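Local coordinates for glycerol-3-phosphate dehydrogenase [NAD(+)] 1 (Saccharomyces cerevisiae, PDB 4FGW), which reduces dihydroxyacetone phosphate to sn-glycerol 3-phosphate with NADH, reversibly, and so drives the glycerol accumulation that protects yeast cells under hyperosmotic stress, at residues S321-A325 with W326-K330. Numbering follows the deposited sequence.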
ATOM      1  N   SER A 321       1.975  17.690  19.866  1.00 94.81           N
ATOM      2  CA  SER A 321       2.491  18.338  21.060  1.00 99.65           C
ATOM      3  C   SER A 321       3.835  19.040  20.855  1.00108.25           C
ATOM      4  O   SER A 321       3.919  20.259  21.012  1.00112.50           O
ATOM      5  CB  SER A 321       2.578  17.335  22.207  1.00102.41           C
ATOM      6  OG  SER A 321       3.445  16.261  21.877  1.00107.61           O
ATOM      7  N   GLY A 322       4.864  18.263  20.523  1.00103.44           N
ATOM      8  CA  GLY A 322       6.228  18.750  20.355  1.00106.42           C
ATOM      9  C   GLY A 322       7.170  18.108  21.352  1.00111.78           C
ATOM     10  O   GLY A 322       8.276  18.606  21.574  1.00114.85           O
ATOM     11  N   LYS A 323       6.646  17.118  22.056  1.00106.21           N
ATOM     12  CA  LYS A 323       7.396  16.458  23.098  1.00107.46           C
ATOM     13  C   LYS A 323       8.249  15.463  22.405  1.00109.27           C
ATOM     14  O   LYS A 323       8.074  15.230  21.236  1.00104.84           O
ATOM     15  CB  LYS A 323       6.477  15.736  24.069  1.00108.83           C
ATOM     16  CG  LYS A 323       5.463  16.614  24.732  1.00120.85           C
ATOM     17  CD  LYS A 323       4.295  15.806  25.222  1.00128.04           C
ATOM     18  CE  LYS A 323       3.337  16.682  25.964  1.00140.86           C
ATOM     19  NZ  LYS A 323       3.912  18.036  26.069  1.00156.62           N
ATOM     20  N   ASP A 324       9.180  14.864  23.111  1.00109.08           N
ATOM     21  CA  ASP A 324      10.019  13.896  22.465  1.00108.00           C
ATOM     22  C   ASP A 324       9.256  12.593  22.382  1.00106.04           C
ATOM     23  O   ASP A 324       8.194  12.441  22.961  1.00104.25           O
ATOM     24  CB  ASP A 324      11.322  13.713  23.238  1.00113.77           C
ATOM     25  CG  ASP A 324      12.230  14.903  23.125  1.00125.02           C
ATOM     26  OD1 ASP A 324      11.993  15.740  22.236  1.00122.81           O
ATOM     27  OD2 ASP A 324      13.184  15.005  23.918  1.00133.16           O
ATOM     28  N   ALA A 325       9.817  11.649  21.656  1.00 99.50           N
ATOM     29  CA  ALA A 325       9.214  10.356  21.514  1.00 94.67           C
ATOM     30  C   ALA A 325       8.761   9.785  22.838  1.00 98.31           C
ATOM     31  O   ALA A 325       7.576   9.571  23.066  1.00 94.86           O
ATOM     32  CB  ALA A 325      10.194   9.427  20.874  1.00 94.45           C
ATOM     33  N   TRP A 326       9.728   9.525  23.703  1.00 98.50           N
ATOM     34  CA  TRP A 326       9.518   8.757  24.916  1.00 99.06           C
ATOM     35  C   TRP A 326       8.545   9.369  25.888  1.00100.94           C
ATOM     36  O   TRP A 326       7.852   8.695  26.624  1.00 98.96           O
ATOM     37  CB  TRP A 326      10.853   8.522  25.552  1.00102.12           C
ATOM     38  CG  TRP A 326      11.770   7.853  24.624  1.00102.07           C
ATOM     39  CD1 TRP A 326      11.951   6.525  24.482  1.00102.66           C
ATOM     40  CD2 TRP A 326      12.639   8.477  23.697  1.00102.78           C
ATOM     41  NE1 TRP A 326      12.891   6.271  23.525  1.00101.48           N
ATOM     42  CE2 TRP A 326      13.334   7.462  23.030  1.00104.82           C
ATOM     43  CE3 TRP A 326      12.905   9.796  23.369  1.00106.55           C
ATOM     44  CZ2 TRP A 326      14.264   7.722  22.060  1.00104.63           C
ATOM     45  CZ3 TRP A 326      13.835  10.052  22.405  1.00108.55           C
ATOM     46  CH2 TRP A 326      14.504   9.024  21.759  1.00107.30           C
ATOM     47  N   GLU A 327       8.486  10.670  25.843  1.00 98.45           N
ATOM     48  CA  GLU A 327       7.500  11.444  26.591  1.00100.11           C
ATOM     49  C   GLU A 327       6.116  11.083  26.029  1.00100.00           C
ATOM     50  O   GLU A 327       5.168  10.907  26.795  1.00 99.30           O
ATOM     51  CB  GLU A 327       7.780  12.947  26.425  1.00104.90           C
ATOM     52  CG  GLU A 327       7.106  13.832  27.463  1.00122.14           C
ATOM     53  CD  GLU A 327       7.634  15.251  27.607  1.00151.74           C
ATOM     54  OE1 GLU A 327       7.248  15.924  28.591  1.00144.50           O
ATOM     55  OE2 GLU A 327       8.438  15.689  26.752  1.00150.61           O
ATOM     56  N   CYS A 328       6.023  10.936  24.688  1.00 93.97           N
ATOM     57  CA  CYS A 328       4.807  10.548  23.970  1.00 89.95           C
ATOM     58  C   CYS A 328       4.493   9.051  24.151  1.00 91.65           C
ATOM     59  O   CYS A 328       3.322   8.681  24.239  1.00 89.41           O
ATOM     60  CB  CYS A 328       4.902  10.935  22.498  1.00 87.91           C
ATOM     61  SG  CYS A 328       4.914  12.723  22.204  1.00 95.07           S
ATOM     62  N   GLU A 329       5.539   8.209  24.236  1.00 89.36           N
ATOM     63  CA  GLU A 329       5.483   6.754  24.437  1.00 88.05           C
ATOM     64  C   GLU A 329       4.848   6.426  25.795  1.00 97.70           C
ATOM     65  O   GLU A 329       4.033   5.507  25.883  1.00 95.72           O
ATOM     66  CB  GLU A 329       6.905   6.167  24.344  1.00 89.65           C
ATOM     67  CG  GLU A 329       6.972   4.670  24.101  1.00 94.01           C
ATOM     68  CD  GLU A 329       8.377   4.106  23.990  1.00108.74           C
ATOM     69  OE1 GLU A 329       9.201   4.368  24.897  1.00113.86           O
ATOM     70  OE2 GLU A 329       8.641   3.356  23.021  1.00 88.14           O
ATOM     71  N   LYS A 330       5.207   7.193  26.839  1.00101.17           N
ATOM     72  CA  LYS A 330       4.688   7.049  28.203  1.00105.23           C
ATOM     73  C   LYS A 330       3.216   7.500  28.283  1.00111.79           C
ATOM     74  O   LYS A 330       2.413   6.843  28.952  1.00111.38           O
ATOM     75  CB  LYS A 330       5.569   7.850  29.196  1.00112.65           C
ATOM     76  CG  LYS A 330       5.095   7.845  30.651  1.00129.25           C
ATOM     77  CD  LYS A 330       6.095   7.187  31.585  1.00140.56           C
ATOM     78  CE  LYS A 330       5.681   7.330  33.027  1.00151.56           C
ATOM     79  NZ  LYS A 330       6.689   6.749  33.950  1.00160.47           N
TER
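Glu327 turns CG anti to its backbone N (chi1 -163°) and runs on extended, which carries its carboxylate back across Lys323. The two side chains cross at about a right angle: OE2 of Glu327 comes to 3.3 Å from CB of Lys323, and the lysine's CG and CD pass the glutamate's CG and CD. The lysine chain runs on past the glutamate and folds back at its last torsion, with Lys323 NZ 4.7 Å from Glu327 OE1, near but not in contact. An alanine here would keep the CB contact but remove the rest of the chain, and would probably leave the Glu327 carboxylate with less packing, freer to turn, and without the nearby positive charge.

The segment illustrates how a short connection leads into a new helix, here in the helical C-terminal domain of the glycerol-3-phosphate dehydrogenase family. Gly322, with positive phi, ends the helical run after helix 310-320. Asp324 takes the N-cap position of helix 325-333 without a side-chain capping bond; helical bonding begins at its carbonyl, with Cys328 N to Asp324 O at 3.2 Å, and Ala325 O receives Glu329 N at 2.7 Å. The Ala325 methyl sits over one face of the Trp326 indole, 3.9 Å from the six-membered ring centroid, a CH-pi contact. Asp324 CB meets the ring edge, and the rings of Trp326 and Tyr371 meet edge-to-face. Cys328 packs on Val314, Leu317 and Met318 of the preceding helix.

Chemically, then, backbone bonds and apolar packing shape the turn, while the helix start and Lys323 probably offset the mild repulsion between Asp324 OD2 and Glu327 OE2, 5.6 Å apart.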